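Local coordinates for protein serine acetyltransferase (Entamoeba histolytica, PDB 3Q1X) that probably transfers an acetyl group to L-serine, as a hexapeptide-repeat serine O-acetyltransferase of cysteine biosynthesis, and is captured here with L-serine bound, at residues 36-41 with 133-138; 42-47 with 63-68; 90-95 with 139-144. All coordinates share one frame; numbering follows the deposited sequence.

Contact 1. Residues 36-41 with 133-138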
loop_
_atom_site.group_PDB
_atom_site.type_symbol
_atom_site.label_atom_id
_atom_site.label_comp_id
_atom_site.label_asym_id
_atom_site.label_seq_id
_atom_site.Cartn_x
_atom_site.Cartn_y
_atom_site.Cartn_z
ATOM N N THR A 36 2.614 -12.965 -10.127
ATOM C CA THR A 36 2.352 -13.960 -11.170
ATOM C C THR A 36 0.892 -14.035 -11.608
ATOM O O THR A 36 0.612 -13.959 -12.806
ATOM C CB THR A 36 2.870 -15.362 -10.778
ATOM O OG1 THR A 36 4.233 -15.264 -10.355
ATOM C CG2 THR A 36 2.787 -16.318 -11.963
ATOM N N GLU A 37 -0.022 -14.154 -10.641
ATOM C CA GLU A 37 -1.442 -14.352 -10.933
ATOM C C GLU A 37 -2.016 -13.202 -11.761
ATOM O O GLU A 37 -2.713 -13.442 -12.738
ATOM C CB GLU A 37 -2.259 -14.575 -9.656
ATOM C CG GLU A 37 -1.848 -15.813 -8.830
ATOM C CD GLU A 37 -0.794 -15.523 -7.768
ATOM O OE1 GLU A 37 0.019 -14.582 -7.936
ATOM O OE2 GLU A 37 -0.776 -16.246 -6.745
ATOM N N LEU A 38 -1.695 -11.964 -11.376
ATOM C CA LEU A 38 -2.106 -10.784 -12.135
ATOM C C LEU A 38 -1.431 -10.707 -13.505
ATOM O O LEU A 38 -2.105 -10.457 -14.494
ATOM C CB LEU A 38 -1.852 -9.492 -11.347
ATOM C CG LEU A 38 -2.373 -8.171 -11.940
ATOM C CD1 LEU A 38 -3.898 -8.187 -12.145
ATOM C CD2 LEU A 38 -1.959 -6.999 -11.053
ATOM N N GLN A 39 -0.121 -10.944 -13.551
ATOM C CA GLN A 39 0.648 -10.934 -14.805
ATOM C C GLN A 39 -0.005 -11.844 -15.847
ATOM O O GLN A 39 -0.255 -11.431 -16.983
ATOM C CB GLN A 39 2.098 -11.361 -14.529
ATOM C CG GLN A 39 3.029 -11.325 -15.738
ATOM C CD GLN A 39 3.548 -9.937 -16.060
ATOM O OE1 GLN A 39 3.188 -8.956 -15.413
ATOM N NE2 GLN A 39 4.405 -9.850 -17.066
ATOM N N LYS A 40 -0.308 -13.070 -15.428
ATOM C CA LYS A 40 -0.899 -14.080 -16.301
ATOM C C LYS A 40 -2.337 -13.757 -16.690
ATOM O O LYS A 40 -2.683 -13.824 -17.863
ATOM C CB LYS A 40 -0.777 -15.480 -15.685
ATOM C CG LYS A 40 0.651 -16.047 -15.685
ATOM C CD LYS A 40 1.376 -15.689 -16.977
ATOM C CE LYS A 40 2.769 -16.284 -17.055
ATOM N NZ LYS A 40 3.584 -15.508 -18.031
ATOM N N LEU A 41 -3.163 -13.382 -15.715
ATOM C CA LEU A 41 -4.575 -13.124 -15.978
ATOM C C LEU A 41 -4.782 -11.885 -16.851
ATOM O O LEU A 41 -5.718 -11.841 -17.658
ATOM C CB LEU A 41 -5.378 -13.021 -14.681
ATOM C CG LEU A 41 -5.639 -14.300 -13.880
ATOM C CD1 LEU A 41 -6.062 -13.969 -12.459
ATOM C CD2 LEU A 41 -6.693 -15.167 -14.561
ATOM N N VAL A 133 -9.851 -6.702 -8.755
ATOM C CA VAL A 133 -11.041 -7.476 -9.110
ATOM C C VAL A 133 -10.736 -8.640 -10.051
ATOM O O VAL A 133 -11.351 -9.692 -9.913
ATOM C CB VAL A 133 -12.227 -6.588 -9.622
ATOM C CG1 VAL A 133 -12.694 -5.637 -8.529
ATOM C CG2 VAL A 133 -11.879 -5.847 -10.872
ATOM N N ILE A 134 -9.779 -8.452 -10.969
ATOM C CA ILE A 134 -9.288 -9.523 -11.847
ATOM C C ILE A 134 -8.838 -10.735 -11.042
ATOM O O ILE A 134 -9.226 -11.866 -11.326
ATOM C CB ILE A 134 -8.096 -9.059 -12.719
ATOM C CG1 ILE A 134 -8.531 -8.068 -13.798
ATOM C CG2 ILE A 134 -7.404 -10.241 -13.370
ATOM C CD1 ILE A 134 -7.357 -7.487 -14.606
ATOM N N VAL A 135 -7.998 -10.481 -10.045
ATOM C CA VAL A 135 -7.460 -11.546 -9.224
ATOM C C VAL A 135 -8.550 -12.056 -8.278
ATOM O O VAL A 135 -8.720 -13.261 -8.133
ATOM C CB VAL A 135 -6.179 -11.102 -8.497
ATOM C CG1 VAL A 135 -5.655 -12.204 -7.615
ATOM C CG2 VAL A 135 -5.107 -10.656 -9.514
ATOM N N TYR A 136 -9.325 -11.149 -7.677
ATOM C CA TYR A 136 -10.426 -11.565 -6.805
ATOM C C TYR A 136 -11.383 -12.576 -7.461
ATOM O O TYR A 136 -11.810 -13.547 -6.822
ATOM C CB TYR A 136 -11.252 -10.377 -6.284
ATOM C CG TYR A 136 -12.656 -10.824 -5.920
ATOM C CD1 TYR A 136 -12.910 -11.498 -4.719
ATOM C CD2 TYR A 136 -13.715 -10.655 -6.820
ATOM C CE1 TYR A 136 -14.201 -11.965 -4.416
ATOM C CE2 TYR A 136 -14.999 -11.122 -6.526
ATOM C CZ TYR A 136 -15.231 -11.773 -5.328
ATOM O OH TYR A 136 -16.501 -12.234 -5.046
ATOM N N ARG A 137 -11.726 -12.346 -8.724
ATOM C CA ARG A 137 -12.743 -13.180 -9.349
ATOM C C ARG A 137 -12.254 -14.617 -9.510
ATOM O O ARG A 137 -13.044 -15.574 -9.433
ATOM C CB ARG A 137 -13.244 -12.554 -10.655
ATOM C CG ARG A 137 -14.041 -11.268 -10.381
ATOM C CD ARG A 137 -15.091 -10.969 -11.445
ATOM N NE ARG A 137 -15.729 -9.668 -11.218
ATOM C CZ ARG A 137 -16.721 -9.460 -10.355
ATOM N NH1 ARG A 137 -17.214 -10.471 -9.634
ATOM N NH2 ARG A 137 -17.231 -8.246 -10.222
ATOM N N ILE A 138 -10.944 -14.771 -9.681
ATOM C CA ILE A 138 -10.351 -16.106 -9.726
ATOM C C ILE A 138 -10.186 -16.690 -8.318
ATOM O O ILE A 138 -10.584 -17.831 -8.079
ATOM C CB ILE A 138 -9.052 -16.136 -10.564
ATOM C CG1 ILE A 138 -9.395 -16.177 -12.068
ATOM C CG2 ILE A 138 -8.179 -17.329 -10.183
ATOM C CD1 ILE A 138 -9.879 -14.860 -12.663
#
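No flat group sits where Leu-38 and Leu-41 meet Ile-134, Val-135 and Ile-138: this is a contact of branched aliphatic side chains. The ring of Tyr-136 is carried on another side of helix 128-144, with Arg-137 NH1 lying at its edge, in the plane of the ring. Across the contact, Leu-41 does most of the work. Leu-41 CB rests on Ile-134 CG2 at 3.7 Å, while the two methyls of the leucine run on to Ile-138, the side chains reaching toward each other tip to tip with Leu-41 CD2 3.7 Å from Ile-138 CD1. The other methyl, Leu-41 CD1, drops onto the helix backbone, 4.3 Å from Val-135 CA. Leu-38 turns differently: with CG trans to the backbone N (chi1 -173°) it lies across Val-135 at about a right angle, and Leu-38 CD1 meets Val-135 CG2 at 3.8 Å. That same valine methyl also touches Leu-38 CB. The two short helical segments are almost perpendicular, at 100°, with axes 9.6 Å apart, and this steep crossing confines the contact to about one turn of each. No hydrogen bond joins them, and all five touching residues are buried. This is core packing of the helical domain that precedes the left-handed beta-helix. Around it, Ile-138 continues onto Leu-96 and Ile-99 of helix 82-113, Leu-41 onto Leu-68 of helix 59-79, and Val-135 onto Met-154 and Val-158 of helix 150-162. Arg-137 pairs with Asp-106 of helix 82-113 and bonds Ile-172 O in strand 171-172, tying helix 128-144 to the beta-helix.

Contact 2. Residues 42-47 with 63-68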
loop_
_atom_site.group_PDB
_atom_site.type_symbol
_atom_site.label_atom_id
_atom_site.label_comp_id
_atom_site.label_asym_id
_atom_site.label_seq_id
_atom_site.Cartn_x
_atom_site.Cartn_y
_atom_site.Cartn_z
ATOM N N ARG A 42 -3.899 -10.897 -16.693
ATOM C CA ARG A 42 -3.896 -9.709 -17.561
ATOM C C ARG A 42 -3.743 -10.107 -19.042
ATOM O O ARG A 42 -4.486 -9.624 -19.898
ATOM C CB ARG A 42 -2.835 -8.675 -17.114
ATOM C CG ARG A 42 -3.120 -8.058 -15.719
ATOM C CD ARG A 42 -2.700 -6.595 -15.471
ATOM N NE ARG A 42 -1.259 -6.367 -15.461
ATOM C CZ ARG A 42 -0.615 -5.344 -14.880
ATOM N NH1 ARG A 42 -1.233 -4.405 -14.156
ATOM N NH2 ARG A 42 0.694 -5.277 -15.005
ATOM N N LYS A 43 -2.804 -11.012 -19.323
ATOM C CA LYS A 43 -2.526 -11.477 -20.686
ATOM C C LYS A 43 -3.675 -12.303 -21.249
ATOM O O LYS A 43 -4.047 -12.156 -22.420
ATOM C CB LYS A 43 -1.223 -12.284 -20.737
ATOM C CG LYS A 43 0.026 -11.423 -20.610
ATOM C CD LYS A 43 1.309 -12.218 -20.786
ATOM C CE LYS A 43 2.482 -11.272 -21.000
ATOM N NZ LYS A 43 3.789 -11.899 -20.680
ATOM N N ILE A 44 -4.236 -13.160 -20.399
ATOM C CA ILE A 44 -5.320 -14.069 -20.771
ATOM C C ILE A 44 -6.614 -13.326 -21.117
ATOM O O ILE A 44 -7.241 -13.597 -22.146
ATOM C CB ILE A 44 -5.583 -15.088 -19.631
ATOM C CG1 ILE A 44 -4.334 -15.957 -19.389
ATOM C CG2 ILE A 44 -6.817 -15.943 -19.930
ATOM C CD1 ILE A 44 -4.345 -16.737 -18.075
ATOM N N PHE A 45 -7.010 -12.396 -20.250
ATOM C CA PHE A 45 -8.262 -11.660 -20.424
ATOM C C PHE A 45 -8.179 -10.469 -21.369
ATOM O O PHE A 45 -9.144 -10.185 -22.072
ATOM C CB PHE A 45 -8.821 -11.197 -19.075
ATOM C CG PHE A 45 -9.370 -12.307 -18.219
ATOM C CD1 PHE A 45 -10.209 -13.285 -18.755
ATOM C CD2 PHE A 45 -9.073 -12.352 -16.861
ATOM C CE1 PHE A 45 -10.720 -14.310 -17.947
ATOM C CE2 PHE A 45 -9.588 -13.357 -16.043
ATOM C CZ PHE A 45 -10.412 -14.339 -16.587
ATOM N N PHE A 46 -7.046 -9.767 -21.363
ATOM C CA PHE A 46 -6.868 -8.573 -22.199
ATOM C C PHE A 46 -5.512 -8.548 -22.910
ATOM O O PHE A 46 -4.680 -7.662 -22.653
ATOM C CB PHE A 46 -7.093 -7.306 -21.356
ATOM C CG PHE A 46 -8.395 -7.310 -20.601
ATOM C CD1 PHE A 46 -9.589 -7.010 -21.248
ATOM C CD2 PHE A 46 -8.430 -7.644 -19.250
ATOM C CE1 PHE A 46 -10.799 -7.035 -20.562
ATOM C CE2 PHE A 46 -9.636 -7.669 -18.550
ATOM C CZ PHE A 46 -10.822 -7.365 -19.206
ATOM N N PRO A 47 -5.281 -9.520 -23.822
ATOM C CA PRO A 47 -3.974 -9.669 -24.471
ATOM C C PRO A 47 -3.485 -8.443 -25.255
ATOM O O PRO A 47 -2.284 -8.233 -25.334
ATOM C CB PRO A 47 -4.184 -10.848 -25.425
ATOM C CG PRO A 47 -5.662 -10.977 -25.582
ATOM C CD PRO A 47 -6.225 -10.561 -24.270
ATOM N N SER A 63 -1.060 -20.985 -24.158
ATOM C CA SER A 63 0.264 -20.999 -23.532
ATOM C C SER A 63 0.277 -20.291 -22.173
ATOM O O SER A 63 0.740 -20.855 -21.180
ATOM C CB SER A 63 1.303 -20.378 -24.477
ATOM O OG SER A 63 2.619 -20.508 -23.960
ATOM N N GLU A 64 -0.249 -19.068 -22.125
ATOM C CA GLU A 64 -0.322 -18.321 -20.864
ATOM C C GLU A 64 -1.266 -18.974 -19.861
ATOM O O GLU A 64 -0.977 -19.026 -18.659
ATOM C CB GLU A 64 -0.735 -16.865 -21.107
ATOM C CG GLU A 64 0.177 -16.085 -22.065
ATOM C CD GLU A 64 1.595 -15.852 -21.544
ATOM O OE1 GLU A 64 1.866 -16.034 -20.335
ATOM O OE2 GLU A 64 2.451 -15.472 -22.369
ATOM N N LEU A 65 -2.385 -19.495 -20.362
ATOM C CA LEU A 65 -3.355 -20.160 -19.501
ATOM C C LEU A 65 -2.740 -21.393 -18.832
ATOM O O LEU A 65 -2.996 -21.656 -17.651
ATOM C CB LEU A 65 -4.624 -20.520 -20.284
ATOM C CG LEU A 65 -5.783 -21.115 -19.488
ATOM C CD1 LEU A 65 -6.139 -20.241 -18.293
ATOM C CD2 LEU A 65 -6.998 -21.329 -20.383
ATOM N N THR A 66 -1.925 -22.131 -19.590
ATOM C CA THR A 66 -1.185 -23.293 -19.086
ATOM C C THR A 66 -0.205 -22.894 -17.981
ATOM O O THR A 66 -0.130 -23.561 -16.945
ATOM C CB THR A 66 -0.431 -24.012 -20.241
ATOM O OG1 THR A 66 -1.385 -24.430 -21.226
ATOM C CG2 THR A 66 0.343 -25.245 -19.737
ATOM N N LYS A 67 0.543 -21.813 -18.206
ATOM C CA LYS A 67 1.489 -21.323 -17.203
ATOM C C LYS A 67 0.774 -20.965 -15.908
ATOM O O LYS A 67 1.240 -21.323 -14.822
ATOM C CB LYS A 67 2.288 -20.123 -17.716
ATOM C CG LYS A 67 3.288 -20.457 -18.804
ATOM C CD LYS A 67 4.359 -19.372 -18.887
ATOM C CE LYS A 67 4.760 -19.061 -20.326
ATOM N NZ LYS A 67 5.428 -20.201 -21.008
ATOM N N LEU A 68 -0.358 -20.274 -16.031
ATOM C CA LEU A 68 -1.200 -19.938 -14.875
ATOM C C LEU A 68 -1.754 -21.173 -14.165
ATOM O O LEU A 68 -1.677 -21.272 -12.940
ATOM C CB LEU A 68 -2.355 -19.015 -15.274
ATOM C CG LEU A 68 -3.225 -18.494 -14.118
ATOM C CD1 LEU A 68 -2.450 -17.595 -13.149
ATOM C CD2 LEU A 68 -4.450 -17.792 -14.643
#
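Lys-43 lays its extended chain across the carboxylate of Glu-64, with Lys-43 CD 3.7 Å from Glu-64 CD. The ammonium goes past the overlap: Lys-43 NZ is 4.2 Å from Glu-64 OE2, too far for a salt bridge, though the charges attract. The carboxylate has a firmer partner in Lys-40, one turn earlier on helix 36-45, which makes a salt bridge to Glu-64 OE1, so two lysines lie near one acid, Lys-40 bonded and Lys-43 only close by, and would be expected to favour its charged form. The bend at chi2 of Glu-64 (-66°) turns the carboxylate toward these lysines of helix 36-45. Glu-64 CB lies 4.1 Å from Ile-44 CG1. Ile-44 lays its tip against two leucines: Ile-44 CD1 lies 3.6 Å from Leu-68 CD2 and 3.9 Å from Leu-65 CD1. The same methyl comes within 3.8 Å of Leu-65 CA, close against the backbone. The contact joins the last turns of helix 36-45 to helix 59-79, two helices of the N-terminal helical domain. Helix 2-18 closes over it through Leu-12 on Ile-44 and Ile-5 on Leu-65, and helix 82-113 adds Leu-96 against Leu-65.

Contact 3. Residues 90-95 with 139-144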
loop_
_atom_site.group_PDB
_atom_site.type_symbol
_atom_site.label_atom_id
_atom_site.label_comp_id
_atom_site.label_asym_id
_atom_site.label_seq_id
_atom_site.Cartn_x
_atom_site.Cartn_y
_atom_site.Cartn_z
ATOM N N MET A 90 -9.677 -27.138 -12.260
ATOM C CA MET A 90 -10.697 -27.445 -13.263
ATOM C C MET A 90 -11.901 -26.511 -13.097
ATOM O O MET A 90 -12.454 -26.045 -14.090
ATOM C CB MET A 90 -11.117 -28.921 -13.210
ATOM C CG MET A 90 -10.054 -29.898 -13.746
ATOM S SD MET A 90 -9.585 -29.724 -15.481
ATOM C CE MET A 90 -10.810 -30.754 -16.273
ATOM N N ALA A 91 -12.260 -26.215 -11.844
ATOM C CA ALA A 91 -13.320 -25.252 -11.519
ATOM C C ALA A 91 -13.004 -23.821 -11.946
ATOM O O ALA A 91 -13.879 -23.113 -12.452
ATOM C CB ALA A 91 -13.636 -25.289 -10.059
ATOM N N ILE A 92 -11.766 -23.382 -11.730
ATOM C CA ILE A 92 -11.325 -22.084 -12.254
ATOM C C ILE A 92 -11.464 -22.041 -13.783
ATOM O O ILE A 92 -12.117 -21.147 -14.338
ATOM C CB ILE A 92 -9.856 -21.752 -11.866
ATOM C CG1 ILE A 92 -9.721 -21.540 -10.361
ATOM C CG2 ILE A 92 -9.387 -20.492 -12.577
ATOM C CD1 ILE A 92 -8.296 -21.669 -9.842
ATOM N N LEU A 93 -10.853 -23.018 -14.453
ATOM C CA LEU A 93 -10.930 -23.109 -15.909
ATOM C C LEU A 93 -12.374 -23.025 -16.410
ATOM O O LEU A 93 -12.678 -22.220 -17.304
ATOM C CB LEU A 93 -10.223 -24.376 -16.416
ATOM C CG LEU A 93 -8.691 -24.325 -16.464
ATOM C CD1 LEU A 93 -8.107 -25.726 -16.562
ATOM C CD2 LEU A 93 -8.188 -23.438 -17.609
ATOM N N GLU A 94 -13.254 -23.827 -15.808
ATOM C CA GLU A 94 -14.692 -23.810 -16.101
ATOM C C GLU A 94 -15.304 -22.408 -16.087
ATOM O O GLU A 94 -16.064 -22.055 -16.991
ATOM C CB GLU A 94 -15.438 -24.697 -15.109
ATOM C CG GLU A 94 -16.901 -24.927 -15.461
ATOM C CD GLU A 94 -17.684 -25.604 -14.345
ATOM O OE1 GLU A 94 -17.067 -26.170 -13.410
ATOM O OE2 GLU A 94 -18.931 -25.575 -14.402
ATOM N N LYS A 95 -14.951 -21.621 -15.068
ATOM C CA LYS A 95 -15.525 -20.290 -14.861
ATOM C C LYS A 95 -14.861 -19.160 -15.648
ATOM O O LYS A 95 -15.367 -18.042 -15.642
ATOM C CB LYS A 95 -15.492 -19.931 -13.365
ATOM C CG LYS A 95 -16.435 -20.739 -12.491
ATOM C CD LYS A 95 -17.848 -20.164 -12.481
ATOM C CE LYS A 95 -18.782 -21.101 -11.744
ATOM N NZ LYS A 95 -19.093 -22.323 -12.545
ATOM N N ALA A 139 -9.640 -15.900 -7.387
ATOM C CA ALA A 139 -9.503 -16.324 -5.984
ATOM C C ALA A 139 -10.824 -16.818 -5.377
ATOM O O ALA A 139 -10.847 -17.789 -4.602
ATOM C CB ALA A 139 -8.909 -15.205 -5.145
ATOM N N HIS A 140 -11.925 -16.156 -5.726
ATOM C CA HIS A 140 -13.247 -16.569 -5.261
ATOM C C HIS A 140 -13.662 -17.967 -5.735
ATOM O O HIS A 140 -14.308 -18.705 -4.980
ATOM C CB HIS A 140 -14.318 -15.530 -5.618
ATOM C CG HIS A 140 -15.663 -15.835 -5.035
ATOM N ND1 HIS A 140 -15.894 -15.878 -3.678
ATOM C CD2 HIS A 140 -16.843 -16.135 -5.629
ATOM C CE1 HIS A 140 -17.159 -16.187 -3.459
ATOM N NE2 HIS A 140 -17.759 -16.338 -4.626
ATOM N N VAL A 141 -13.280 -18.346 -6.959
ATOM C CA VAL A 141 -13.586 -19.706 -7.460
ATOM C C VAL A 141 -12.872 -20.775 -6.618
ATOM O O VAL A 141 -13.451 -21.819 -6.298
ATOM C CB VAL A 141 -13.294 -19.869 -8.975
ATOM C CG1 VAL A 141 -13.675 -21.263 -9.450
ATOM C CG2 VAL A 141 -14.075 -18.846 -9.772
ATOM N N LEU A 142 -11.620 -20.499 -6.253
ATOM C CA LEU A 142 -10.891 -21.329 -5.301
ATOM C C LEU A 142 -11.628 -21.448 -3.971
ATOM O O LEU A 142 -11.790 -22.557 -3.449
ATOM C CB LEU A 142 -9.474 -20.799 -5.081
ATOM C CG LEU A 142 -8.451 -21.121 -6.169
ATOM C CD1 LEU A 142 -7.125 -20.486 -5.826
ATOM C CD2 LEU A 142 -8.291 -22.627 -6.318
ATOM N N TYR A 143 -12.089 -20.319 -3.434
ATOM C CA TYR A 143 -12.819 -20.327 -2.176
ATOM C C TYR A 143 -14.082 -21.178 -2.321
ATOM O O TYR A 143 -14.392 -22.007 -1.460
ATOM C CB TYR A 143 -13.167 -18.904 -1.708
ATOM C CG TYR A 143 -13.724 -18.867 -0.297
ATOM C CD1 TYR A 143 -12.883 -18.703 0.809
ATOM C CD2 TYR A 143 -15.092 -19.038 -0.066
ATOM C CE1 TYR A 143 -13.397 -18.691 2.111
ATOM C CE2 TYR A 143 -15.611 -19.036 1.219
ATOM C CZ TYR A 143 -14.768 -18.857 2.301
ATOM O OH TYR A 143 -15.296 -18.858 3.572
ATOM N N GLU A 144 -14.783 -20.988 -3.433
ATOM C CA GLU A 144 -15.989 -21.771 -3.712
ATOM C C GLU A 144 -15.743 -23.288 -3.831
ATOM O O GLU A 144 -16.672 -24.074 -3.648
ATOM C CB GLU A 144 -16.731 -21.216 -4.935
ATOM C CG GLU A 144 -17.479 -19.909 -4.631
ATOM C CD GLU A 144 -18.211 -19.314 -5.832
ATOM O OE1 GLU A 144 -17.736 -19.455 -6.984
ATOM O OE2 GLU A 144 -19.267 -18.677 -5.617
#
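Val-141 points its CB at the 90-95 segment of helix 82-113, and its two branches meet mainly different neighbours. Val-141 CB itself is 4.2 Å from Ile-92 CG1. With chi1 at -178°, Val-141 CG1 is turned opposite the valine's backbone N and presses on the helix backbone, 3.5 Å from Ala-91 O and 3.7 Å from Ile-92 N; the Ala-91 methyl lies a little farther off, at 4.1 Å between Ala-91 CB and Val-141 CG1. The other methyl, Val-141 CG2, turns to the aliphatic start of the lysine and packs 4.0 Å from Lys-95 CB. Here the valine lies against the main chain, where Ala-91 O already takes the helical bond from Lys-95 N. In the fold, this joins the long helix 82-113 to the last turns of helix 128-144, both in the N-terminal helical bundle; the short segments run at 130° with axes 9.1 Å apart. Deeper in, Ile-92 passes beside the valine and reaches Leu-142, whose CD2 sits 3.7 Å from Ile-92 CD1. Leu-142 also touches Met-154 of helix 150-162 and Val-76 of helix 59-79. Toward the surface the Lys-95 chain bends at chi2 (-84°), carrying its ammonium away from the valine and into a long salt bridge with Glu-94. On helix 128-144, Tyr-143 hydrogen-bonds through OH to Glu-188 OE1, over in the beta-helix.

How the contacts relate
The three contacts lie in the all-helical N-terminal part of the chain. Contact 1 shares helix 36-45 with contact 2 and helix 128-144 with contact 3; their centres lie about 10 and 12 Å from its own, while those of contacts 2 and 3 are about 16 Å apart. Along the chain both segments of contact 2 fall between those of contact 1; contact 3 starts later, with one segment on each side of 133-138. Their apolar groups join into one core: Lys-40 packs its CB on Leu-68, Ile-138 meets Phe-45 and Ile-92, and Leu-65 meets Leu-93. No other chain of the three-chain assembly touches these segments, so this core is built within a single subunit.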